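Side-chain contacts in periplasmic binding protein (Veillonella parvula, PDB 4OVK), which probably binds a small solute outside the cytoplasmic membrane and hands it to an ABC importer, as in other periplasmic binding proteins: residues A[305-310]-A[325-330]; A[157-162]-A[311-316]; A[92-97]-A[115-120]; A[65-70]-A[77-82]. One frame throughout, in Å; residues are numbered along the deposited sequence.

Interaction 1 of 4, residues A[305-310]-A[325-330]; sequences ILRDDL and SEINTI
Arg307 and Ile327 lie where the backbones come nearest, their CA atoms 7.3 Å apart, as the axes of 306-310 and 325-330 cross at 107° with 11.3 Å between them, a gap that side chains must fill. Ile327 is at the middle of it, touching both Arg307 and Leu310. Its CG2 methyl sits under one face of the Arg307 guanidinium, toward the rim of that flat group and 3.8 Å from NH1, while its CD1 touches NH1 as well. Arginine suits this place because its plane can rest on a methyl while its N-H groups point elsewhere: NH2 forms a salt bridge with the terminal carboxylate of Phe341. A bend at chi3 (-51°) turns the chain so that the guanidinium meets the isoleucine broadside. One turn on, Leu310 supplies the apolar half of the joint. With CG anti to the backbone N (chi1 179°), its CD2 reaches Ile327 CG2 at 4.1 Å, and it meets Ile330 CG2 tip to tip, also at 4.1 Å. Helix 285-296 packs against Leu306 through Trp291 and against Leu310 through Leu287, and helix 333-336 touches Arg307 through Ile333, so the crossing lies among several helices of the C-terminal part.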
# COMPACT_ATOMS: atom_id res chain seq x y z
N ILE A 305 -15.21 -6.84 12.68
CA ILE A 305 -15.29 -5.41 13.00
C ILE A 305 -13.95 -4.80 12.63
O ILE A 305 -12.92 -5.10 13.26
CB ILE A 305 -15.59 -5.19 14.49
CG1 ILE A 305 -16.92 -5.87 14.88
CG2 ILE A 305 -15.64 -3.71 14.82
CD1 ILE A 305 -17.14 -5.93 16.37
N LEU A 306 -13.95 -3.96 11.61
CA LEU A 306 -12.73 -3.43 11.02
C LEU A 306 -11.89 -2.68 12.05
O LEU A 306 -10.68 -2.85 12.11
CB LEU A 306 -13.07 -2.52 9.84
CG LEU A 306 -11.86 -1.85 9.17
CD1 LEU A 306 -10.82 -2.88 8.72
CD2 LEU A 306 -12.31 -0.98 8.00
N ARG A 307 -12.54 -1.85 12.87
CA ARG A 307 -11.84 -1.08 13.90
C ARG A 307 -11.04 -1.99 14.85
O ARG A 307 -9.92 -1.66 15.23
CB ARG A 307 -12.86 -0.23 14.67
CG ARG A 307 -12.45 0.27 16.04
CD ARG A 307 -13.56 1.11 16.66
NE ARG A 307 -14.04 2.16 15.76
CZ ARG A 307 -13.66 3.44 15.79
NH1 ARG A 307 -12.79 3.88 16.69
NH2 ARG A 307 -14.17 4.29 14.91
N ASP A 308 -11.64 -3.10 15.25
CA ASP A 308 -10.97 -4.06 16.13
C ASP A 308 -9.79 -4.72 15.43
O ASP A 308 -8.74 -4.91 16.03
CB ASP A 308 -11.94 -5.15 16.61
CG ASP A 308 -13.04 -4.61 17.49
OD1 ASP A 308 -12.93 -3.48 17.98
OD2 ASP A 308 -14.04 -5.34 17.70
N ASP A 309 -9.97 -5.08 14.17
CA ASP A 309 -8.92 -5.75 13.42
C ASP A 309 -7.75 -4.78 13.19
O ASP A 309 -6.59 -5.19 13.25
CB ASP A 309 -9.43 -6.27 12.09
CG ASP A 309 -10.48 -7.36 12.24
OD1 ASP A 309 -10.70 -7.88 13.37
OD2 ASP A 309 -11.10 -7.69 11.20
N LEU A 310 -8.07 -3.51 12.93
CA LEU A 310 -7.03 -2.47 12.78
C LEU A 310 -6.25 -2.31 14.09
O LEU A 310 -5.03 -2.32 14.08
CB LEU A 310 -7.69 -1.16 12.35
CG LEU A 310 -6.82 0.07 12.16
CD1 LEU A 310 -5.83 -0.14 11.02
CD2 LEU A 310 -7.63 1.32 11.93
N SER A 325 -9.34 8.79 17.81
CA SER A 325 -9.01 9.87 16.87
C SER A 325 -8.11 9.38 15.74
O SER A 325 -8.35 9.70 14.58
CB SER A 325 -8.31 11.04 17.59
OG SER A 325 -9.18 11.64 18.53
N GLU A 326 -7.09 8.59 16.09
CA GLU A 326 -6.17 8.06 15.08
C GLU A 326 -6.90 7.12 14.11
O GLU A 326 -6.66 7.15 12.91
CB GLU A 326 -4.96 7.37 15.74
CG GLU A 326 -4.00 8.35 16.43
CD GLU A 326 -2.98 7.66 17.33
OE1 GLU A 326 -3.33 6.64 17.95
OE2 GLU A 326 -1.83 8.18 17.43
N ILE A 327 -7.81 6.31 14.63
CA ILE A 327 -8.60 5.42 13.78
C ILE A 327 -9.49 6.23 12.84
O ILE A 327 -9.63 5.90 11.67
CB ILE A 327 -9.43 4.44 14.62
CG1 ILE A 327 -8.50 3.49 15.38
CG2 ILE A 327 -10.43 3.67 13.76
CD1 ILE A 327 -9.14 2.82 16.57
N ASN A 328 -10.08 7.32 13.34
CA ASN A 328 -10.91 8.19 12.50
C ASN A 328 -10.09 8.72 11.32
O ASN A 328 -10.54 8.74 10.19
CB ASN A 328 -11.47 9.36 13.32
CG ASN A 328 -12.51 10.18 12.56
OD1 ASN A 328 -12.47 10.35 11.35
ND2 ASN A 328 -13.47 10.69 13.30
N THR A 329 -8.87 9.16 11.61
CA THR A 329 -7.97 9.68 10.59
C THR A 329 -7.58 8.62 9.56
O THR A 329 -7.68 8.86 8.36
CB THR A 329 -6.71 10.28 11.24
OG1 THR A 329 -7.12 11.32 12.12
CG2 THR A 329 -5.79 10.88 10.20
N ILE A 330 -7.14 7.45 10.03
CA ILE A 330 -6.75 6.36 9.14
C ILE A 330 -7.90 5.95 8.21
O ILE A 330 -7.70 5.81 7.01
CB ILE A 330 -6.27 5.13 9.93
CG1 ILE A 330 -4.93 5.47 10.61
CG2 ILE A 330 -6.18 3.90 9.04
CD1 ILE A 330 -4.47 4.45 11.63

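Interaction 2 of 4, residues A[157-162]-A[311-316]; sequences ISYHKD and KQFYNT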
# COMPACT_ATOMS: atom_id res chain seq x y z
N ILE A 157 2.93 -12.97 7.00
CA ILE A 157 2.56 -13.73 5.81
C ILE A 157 1.31 -14.55 6.08
O ILE A 157 0.42 -14.61 5.23
CB ILE A 157 3.72 -14.62 5.34
CG1 ILE A 157 4.86 -13.74 4.82
CG2 ILE A 157 3.25 -15.57 4.24
CD1 ILE A 157 6.20 -14.45 4.81
N SER A 158 1.24 -15.18 7.26
CA SER A 158 0.06 -15.95 7.67
C SER A 158 -1.19 -15.07 7.74
O SER A 158 -2.27 -15.50 7.35
CB SER A 158 0.27 -16.61 9.02
OG SER A 158 1.23 -17.66 8.93
N TYR A 159 -1.02 -13.85 8.23
CA TYR A 159 -2.11 -12.88 8.29
C TYR A 159 -2.65 -12.61 6.88
O TYR A 159 -3.85 -12.65 6.66
CB TYR A 159 -1.64 -11.60 8.97
CG TYR A 159 -2.74 -10.61 9.29
CD1 TYR A 159 -3.48 -10.70 10.48
CD2 TYR A 159 -3.03 -9.59 8.43
CE1 TYR A 159 -4.49 -9.79 10.77
CE2 TYR A 159 -4.03 -8.67 8.70
CZ TYR A 159 -4.76 -8.78 9.86
OH TYR A 159 -5.73 -7.85 10.10
N HIS A 160 -1.74 -12.36 5.93
CA HIS A 160 -2.14 -12.16 4.53
C HIS A 160 -2.78 -13.41 3.92
O HIS A 160 -3.81 -13.32 3.26
CB HIS A 160 -0.93 -11.74 3.68
CG HIS A 160 -0.59 -10.29 3.82
ND1 HIS A 160 -0.46 -9.45 2.73
CD2 HIS A 160 -0.39 -9.52 4.92
CE1 HIS A 160 -0.17 -8.23 3.16
NE2 HIS A 160 -0.13 -8.25 4.48
N LYS A 161 -2.17 -14.58 4.15
CA LYS A 161 -2.73 -15.83 3.61
C LYS A 161 -4.11 -16.15 4.19
O LYS A 161 -5.02 -16.57 3.44
CB LYS A 161 -1.77 -17.01 3.83
CG LYS A 161 -0.56 -16.96 2.89
CD LYS A 161 0.27 -18.24 2.93
CE LYS A 161 1.62 -18.05 2.22
NZ LYS A 161 2.71 -18.97 2.69
N ASP A 162 -4.29 -15.93 5.49
CA ASP A 162 -5.59 -16.17 6.14
C ASP A 162 -6.66 -15.21 5.56
O ASP A 162 -7.80 -15.61 5.32
CB ASP A 162 -5.50 -16.00 7.66
CG ASP A 162 -4.68 -17.10 8.35
OD1 ASP A 162 -4.38 -18.13 7.72
OD2 ASP A 162 -4.34 -16.94 9.54
N LYS A 311 -6.96 -2.18 15.22
CA LYS A 311 -6.30 -2.06 16.52
C LYS A 311 -5.42 -3.27 16.81
O LYS A 311 -4.28 -3.12 17.28
CB LYS A 311 -7.30 -1.87 17.65
CG LYS A 311 -7.98 -0.51 17.58
CD LYS A 311 -9.18 -0.44 18.50
CE LYS A 311 -8.76 -0.39 19.95
NZ LYS A 311 -9.91 -0.02 20.81
N GLN A 312 -5.95 -4.46 16.54
CA GLN A 312 -5.21 -5.70 16.77
C GLN A 312 -3.92 -5.73 15.95
O GLN A 312 -2.87 -6.08 16.48
CB GLN A 312 -6.06 -6.92 16.44
CG GLN A 312 -5.35 -8.25 16.62
CD GLN A 312 -6.18 -9.41 16.08
OE1 GLN A 312 -6.32 -9.59 14.87
NE2 GLN A 312 -6.73 -10.19 16.98
N PHE A 313 -4.02 -5.36 14.67
CA PHE A 313 -2.86 -5.36 13.77
C PHE A 313 -1.76 -4.40 14.29
O PHE A 313 -0.60 -4.80 14.42
CB PHE A 313 -3.28 -4.97 12.36
CG PHE A 313 -2.20 -5.15 11.33
CD1 PHE A 313 -1.23 -4.18 11.14
CD2 PHE A 313 -2.17 -6.29 10.54
CE1 PHE A 313 -0.25 -4.34 10.16
CE2 PHE A 313 -1.18 -6.47 9.59
CZ PHE A 313 -0.21 -5.50 9.42
N TYR A 314 -2.14 -3.17 14.63
CA TYR A 314 -1.17 -2.17 15.12
C TYR A 314 -0.56 -2.61 16.45
O TYR A 314 0.64 -2.47 16.67
CB TYR A 314 -1.82 -0.77 15.22
CG TYR A 314 -1.78 -0.03 13.89
CD1 TYR A 314 -2.32 -0.61 12.73
CD2 TYR A 314 -1.20 1.22 13.78
CE1 TYR A 314 -2.23 0.02 11.51
CE2 TYR A 314 -1.09 1.86 12.54
CZ TYR A 314 -1.61 1.27 11.42
OH TYR A 314 -1.50 1.88 10.19
N ASN A 315 -1.37 -3.17 17.33
CA ASN A 315 -0.86 -3.67 18.61
C ASN A 315 0.12 -4.84 18.42
O ASN A 315 1.21 -4.87 19.03
CB ASN A 315 -2.01 -4.11 19.54
CG ASN A 315 -1.50 -4.79 20.79
OD1 ASN A 315 -1.37 -6.02 20.85
ND2 ASN A 315 -1.14 -3.99 21.78
N THR A 316 -0.25 -5.78 17.56
CA THR A 316 0.54 -7.02 17.38
C THR A 316 1.87 -6.75 16.69
O THR A 316 2.93 -7.19 17.16
CB THR A 316 -0.27 -8.06 16.58
OG1 THR A 316 -1.42 -8.44 17.34
CG2 THR A 316 0.55 -9.32 16.27
O HOH W 1 -6.09 -7.71 12.65
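Tyr159 and Phe313 are where helices 150-170 and 306-318 come nearest in these segments, with their CA atoms 9.3 Å apart. Before it in sequence, Ile157 packs on Ile140 and Arg141 of helix 133-147 instead. Tyr159 then points toward the other helix; the trans setting of chi1 (-171°) carries its ring across the gap and presents a face to Phe313. The pair is a T-shaped (edge-to-face) stack: centroids stand 5.1 Å apart and the planes are inclined at 64°. Phe313 brings its CD2 and CE2 edge over the rim of the tyrosine, with CD2 3.5 Å from Tyr159 CE2. At the far end of the ring, the Tyr159 hydroxyl donates to a water at 2.6 Å from OH, and that water donates in turn to Gln312 OE1, 2.9 Å away. With an alanine at Tyr159, the Phe313 edge would probably lose the aromatic face it meets and the water its hydroxyl donor. Next along, His160 NE2 is hydrogen-bonded to the carbonyl oxygen of Val283, just before helix 285-296, and its side chain touches Pro286 of that helix. Tyrosine thus suits a half-buried seam: its carbon face serves the buried Phe313, while its hydroxyl meets the exposed Gln312 through water, joining the helices by both ring packing and a polar relay.

Interaction 3 of 4, residues A[92-97]-A[115-120]; sequences VNFEEV and AKKLKE
Phe94 and Leu118 mark the closest backbone approach of 92-97 and 115-120, with CA atoms 7.5 Å apart, where the first turn of helix 94-100 faces the last turns of helix 112-120. Both helices belong to an alpha/beta domain with a four-stranded parallel sheet; they flank strand 104-108 in sequence, and both bury residues against it. Phe94 carries the contact. Its CG lies anti to the carbonyl carbon (chi1 -62°), which swings the ring toward 115-120, and Lys117 CG settles over the ring centre in a CH-pi contact, 3.7 Å from the centroid and 12° off the normal. The opposite face has the Val92 carbonyl oxygen over its rim, and Leu118 CD2 comes in at the ring edge, 3.9 Å from Phe94 CD1. A serine in place of Phe94 would probably strip the Lys117 methylenes of their aromatic support and open a gap beside Leu118. The same Leu118 methyl also touches Val97 CG1 at 4.1 Å, both residues being buried against Val105 of strand 104-108; branched apolar chains suit this sheet-facing side, just as a long lysine suits the exposed one, with methylenes for the ring and an amine that can pair with Glu120. Bends at chi2 and chi3 lead that amine back to its own helix, where Lys117 NZ forms a salt bridge with Glu120 OE1 (2.9 Å). Asn93 is the N-cap of the other helix: its OD1 accepts from Glu96 N at 3.1 Å, the donor lying well above the carbonyl plane while the N-H points almost straight at the oxygen (165°).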
# COMPACT_ATOMS: atom_id res chain seq x y z
N VAL A 92 20.82 5.56 -8.01
CA VAL A 92 21.51 5.57 -6.74
C VAL A 92 22.75 6.46 -6.80
O VAL A 92 23.52 6.40 -7.75
CB VAL A 92 21.90 4.14 -6.32
CG1 VAL A 92 22.78 4.16 -5.09
CG2 VAL A 92 20.64 3.32 -6.06
N ASN A 93 22.92 7.29 -5.78
CA ASN A 93 24.14 8.06 -5.60
C ASN A 93 25.14 7.17 -4.84
O ASN A 93 25.06 7.03 -3.62
CB ASN A 93 23.83 9.35 -4.83
CG ASN A 93 25.07 10.18 -4.54
OD1 ASN A 93 26.20 9.71 -4.60
ND2 ASN A 93 24.85 11.43 -4.18
N PHE A 94 26.06 6.56 -5.58
CA PHE A 94 26.95 5.56 -4.99
C PHE A 94 27.93 6.15 -3.99
O PHE A 94 28.30 5.47 -3.02
CB PHE A 94 27.69 4.78 -6.08
CG PHE A 94 26.79 4.02 -6.99
CD1 PHE A 94 26.18 2.85 -6.56
CD2 PHE A 94 26.53 4.48 -8.27
CE1 PHE A 94 25.34 2.14 -7.41
CE2 PHE A 94 25.69 3.78 -9.12
CZ PHE A 94 25.09 2.61 -8.68
N GLU A 95 28.35 7.40 -4.19
CA GLU A 95 29.20 8.08 -3.21
C GLU A 95 28.47 8.20 -1.85
O GLU A 95 29.05 7.89 -0.80
CB GLU A 95 29.62 9.47 -3.71
CG GLU A 95 30.39 10.30 -2.68
CD GLU A 95 30.94 11.60 -3.23
OE1 GLU A 95 30.37 12.13 -4.21
OE2 GLU A 95 31.95 12.10 -2.68
N GLU A 96 27.22 8.63 -1.89
CA GLU A 96 26.43 8.81 -0.66
C GLU A 96 26.21 7.47 0.08
O GLU A 96 26.36 7.41 1.31
CB GLU A 96 25.09 9.49 -1.00
CG GLU A 96 24.23 9.86 0.21
CD GLU A 96 24.26 11.34 0.55
OE1 GLU A 96 24.21 12.18 -0.38
OE2 GLU A 96 24.32 11.66 1.75
N VAL A 97 25.89 6.40 -0.65
CA VAL A 97 25.64 5.09 -0.04
C VAL A 97 26.91 4.54 0.60
O VAL A 97 26.87 3.93 1.66
CB VAL A 97 25.12 4.04 -1.05
CG1 VAL A 97 24.79 2.72 -0.35
CG2 VAL A 97 23.89 4.55 -1.79
N ALA A 115 23.15 -3.51 -8.29
CA ALA A 115 23.64 -4.62 -7.47
C ALA A 115 25.14 -4.84 -7.66
O ALA A 115 25.89 -4.98 -6.70
CB ALA A 115 22.90 -5.90 -7.79
N LYS A 116 25.56 -4.89 -8.91
CA LYS A 116 26.96 -5.16 -9.24
C LYS A 116 27.91 -4.06 -8.74
O LYS A 116 28.98 -4.35 -8.18
CB LYS A 116 27.11 -5.35 -10.74
CG LYS A 116 28.51 -5.75 -11.20
CD LYS A 116 28.52 -5.94 -12.70
CE LYS A 116 29.93 -6.18 -13.22
NZ LYS A 116 29.96 -6.10 -14.71
N LYS A 117 27.53 -2.80 -8.93
CA LYS A 117 28.35 -1.68 -8.49
C LYS A 117 28.40 -1.66 -6.96
O LYS A 117 29.47 -1.46 -6.38
CB LYS A 117 27.86 -0.35 -9.04
CG LYS A 117 28.65 0.87 -8.57
CD LYS A 117 30.18 0.76 -8.73
CE LYS A 117 30.60 0.87 -10.19
NZ LYS A 117 31.99 0.38 -10.45
N LEU A 118 27.26 -1.88 -6.31
CA LEU A 118 27.24 -1.90 -4.86
C LEU A 118 28.19 -2.98 -4.32
O LEU A 118 28.93 -2.74 -3.38
CB LEU A 118 25.82 -2.10 -4.33
CG LEU A 118 24.93 -0.85 -4.43
CD1 LEU A 118 23.52 -1.20 -3.96
CD2 LEU A 118 25.51 0.30 -3.63
N LYS A 119 28.16 -4.16 -4.95
CA LYS A 119 29.01 -5.29 -4.55
C LYS A 119 30.48 -4.91 -4.68
O LYS A 119 31.30 -5.22 -3.81
CB LYS A 119 28.71 -6.52 -5.41
CG LYS A 119 29.39 -7.82 -4.97
CD LYS A 119 28.94 -8.98 -5.85
CE LYS A 119 29.74 -10.25 -5.63
NZ LYS A 119 29.29 -10.99 -4.42
N GLU A 120 30.81 -4.20 -5.76
CA GLU A 120 32.16 -3.70 -6.00
C GLU A 120 32.59 -2.71 -4.91
O GLU A 120 33.77 -2.58 -4.60
CB GLU A 120 32.25 -3.11 -7.42
CG GLU A 120 32.12 -4.19 -8.51
CD GLU A 120 31.83 -3.67 -9.93
OE1 GLU A 120 31.64 -2.45 -10.15
OE2 GLU A 120 31.80 -4.52 -10.85

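Interaction 4 of 4, residues A[65-70]-A[77-82]; sequences SYEASI and DLENVN
The C-terminal end of helix 60-67 packs here against the short 3-10 turn 77-79, after the chain has passed through helix 71-74. Tyr66 leans on Leu78 and on the backbone of Glu79. Ring atom CE1 lies 3.6 Å from Leu78 CB, and CD1 is 3.9 Å from Leu78 CD1, so the aliphatic chain runs obliquely along one side of the ring. Tyrosine suits the spot because a buried ring can end in a polar group: its OH is hydrogen-bonded to the carbonyl of Ala75 and comes to 3.2 Å from Glu79 N. Glu67 and Glu79 meet at the edge of the Tyr66 ring, near its plane, chains crossing at about a right angle with carboxylate planes 59° apart. Glu67 OE2 and Glu79 OE1 are just 2.5 Å apart, close enough that one of the acids probably holds a proton. Lys72 makes salt bridges to both, Glu67 through OE1 and Glu79 through OE1, and would be expected to ease the crowding of negative charge. Apolar packing of Tyr66 on Leu78, together with this lysine-bridged acid pair, thus closes the link from helix 60-67 through helix 71-74 to the 3-10 turn, in the alpha/beta fold of a periplasmic binding protein.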
# COMPACT_ATOMS: atom_id res chain seq x y z
N SER A 65 5.70 10.52 2.03
CA SER A 65 4.55 9.73 2.52
C SER A 65 4.55 9.58 4.04
O SER A 65 3.51 9.71 4.68
CB SER A 65 4.50 8.36 1.84
OG SER A 65 3.45 7.56 2.37
N TYR A 66 5.72 9.28 4.61
CA TYR A 66 5.90 9.20 6.06
C TYR A 66 5.37 10.45 6.79
O TYR A 66 4.67 10.32 7.80
CB TYR A 66 7.38 8.95 6.36
CG TYR A 66 7.86 9.28 7.74
CD1 TYR A 66 7.79 8.35 8.77
CD2 TYR A 66 8.41 10.53 8.01
CE1 TYR A 66 8.26 8.65 10.04
CE2 TYR A 66 8.89 10.84 9.27
CZ TYR A 66 8.81 9.91 10.29
OH TYR A 66 9.31 10.25 11.52
N GLU A 67 5.69 11.64 6.27
CA GLU A 67 5.33 12.89 6.92
C GLU A 67 3.81 13.04 6.94
O GLU A 67 3.28 13.69 7.84
CB GLU A 67 5.96 14.10 6.21
CG GLU A 67 7.48 14.19 6.23
CD GLU A 67 8.11 14.35 7.60
OE1 GLU A 67 7.41 14.65 8.58
OE2 GLU A 67 9.34 14.18 7.69
N ALA A 68 3.13 12.45 5.96
CA ALA A 68 1.68 12.62 5.79
C ALA A 68 0.83 11.55 6.46
O ALA A 68 -0.40 11.60 6.39
CB ALA A 68 1.35 12.64 4.31
N SER A 69 1.46 10.58 7.10
CA SER A 69 0.72 9.44 7.63
C SER A 69 1.02 9.19 9.10
O SER A 69 1.90 9.81 9.70
CB SER A 69 1.04 8.19 6.81
OG SER A 69 2.33 7.71 7.12
N ILE A 70 0.26 8.24 9.65
CA ILE A 70 0.44 7.76 11.03
C ILE A 70 1.85 7.20 11.26
O ILE A 70 2.32 7.14 12.39
CB ILE A 70 -0.63 6.67 11.37
CG1 ILE A 70 -0.63 6.30 12.86
CG2 ILE A 70 -0.40 5.39 10.56
CD1 ILE A 70 -1.44 7.23 13.73
N ASP A 77 11.75 8.67 14.94
CA ASP A 77 13.19 8.74 14.62
C ASP A 77 13.50 8.81 13.11
O ASP A 77 14.56 9.32 12.73
CB ASP A 77 13.96 7.57 15.24
CG ASP A 77 13.90 7.55 16.76
OD1 ASP A 77 13.41 8.52 17.38
OD2 ASP A 77 14.33 6.53 17.32
N LEU A 78 12.60 8.32 12.26
CA LEU A 78 12.82 8.37 10.80
C LEU A 78 12.90 9.78 10.26
O LEU A 78 13.43 9.99 9.16
CB LEU A 78 11.73 7.63 10.02
CG LEU A 78 11.79 6.13 9.84
CD1 LEU A 78 10.62 5.64 9.00
CD2 LEU A 78 13.10 5.70 9.21
N GLU A 79 12.39 10.76 11.00
CA GLU A 79 12.55 12.16 10.62
C GLU A 79 14.00 12.50 10.25
O GLU A 79 14.24 13.31 9.36
CB GLU A 79 12.10 13.09 11.75
CG GLU A 79 12.15 14.56 11.39
CD GLU A 79 11.27 14.89 10.20
OE1 GLU A 79 10.20 14.28 10.07
OE2 GLU A 79 11.65 15.75 9.39
N ASN A 80 14.96 11.89 10.94
CA ASN A 80 16.36 12.25 10.76
C ASN A 80 17.13 11.28 9.88
O ASN A 80 18.35 11.37 9.80
CB ASN A 80 17.04 12.32 12.11
CG ASN A 80 16.32 13.24 13.05
OD1 ASN A 80 16.07 14.39 12.72
ND2 ASN A 80 15.95 12.73 14.21
N VAL A 81 16.44 10.38 9.21
CA VAL A 81 17.10 9.41 8.33
C VAL A 81 17.48 10.07 7.00
O VAL A 81 16.80 10.97 6.51
CB VAL A 81 16.16 8.21 8.04
CG1 VAL A 81 15.02 8.62 7.11
CG2 VAL A 81 16.88 7.04 7.43
N ASN A 82 18.55 9.58 6.40
CA ASN A 82 18.94 9.99 5.06
C ASN A 82 17.88 9.63 4.03
O ASN A 82 17.41 8.50 3.99
CB ASN A 82 20.22 9.26 4.68
CG ASN A 82 20.72 9.64 3.30
OD1 ASN A 82 20.13 9.30 2.27
ND2 ASN A 82 21.82 10.34 3.27

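Along the chain interaction 4 comes first, then interaction 3, and both close before interaction 1 opens; interactions 1 and 2 alternate in their segments and share helix 306-318. That helix meets 325-330 through its first turns and helix 150-170 through its later ones, with the two contact centres 14 Å apart. Interaction 4 bridges the groups: Ile70 touches both Glu326 and Tyr314, while Asn82 probably hydrogen-bonds Glu96 of interaction 3. Interactions 1 and 3 lie 41 Å apart, on opposite sides of the chain's centre. Interactions 1 and 2 lie on helices 150-170, 306-318 and 324-331. Two separate four-stranded parallel sheets, one with strand 104-108 and one with strand 233-236, are consistent with a two-lobed solute-binding protein.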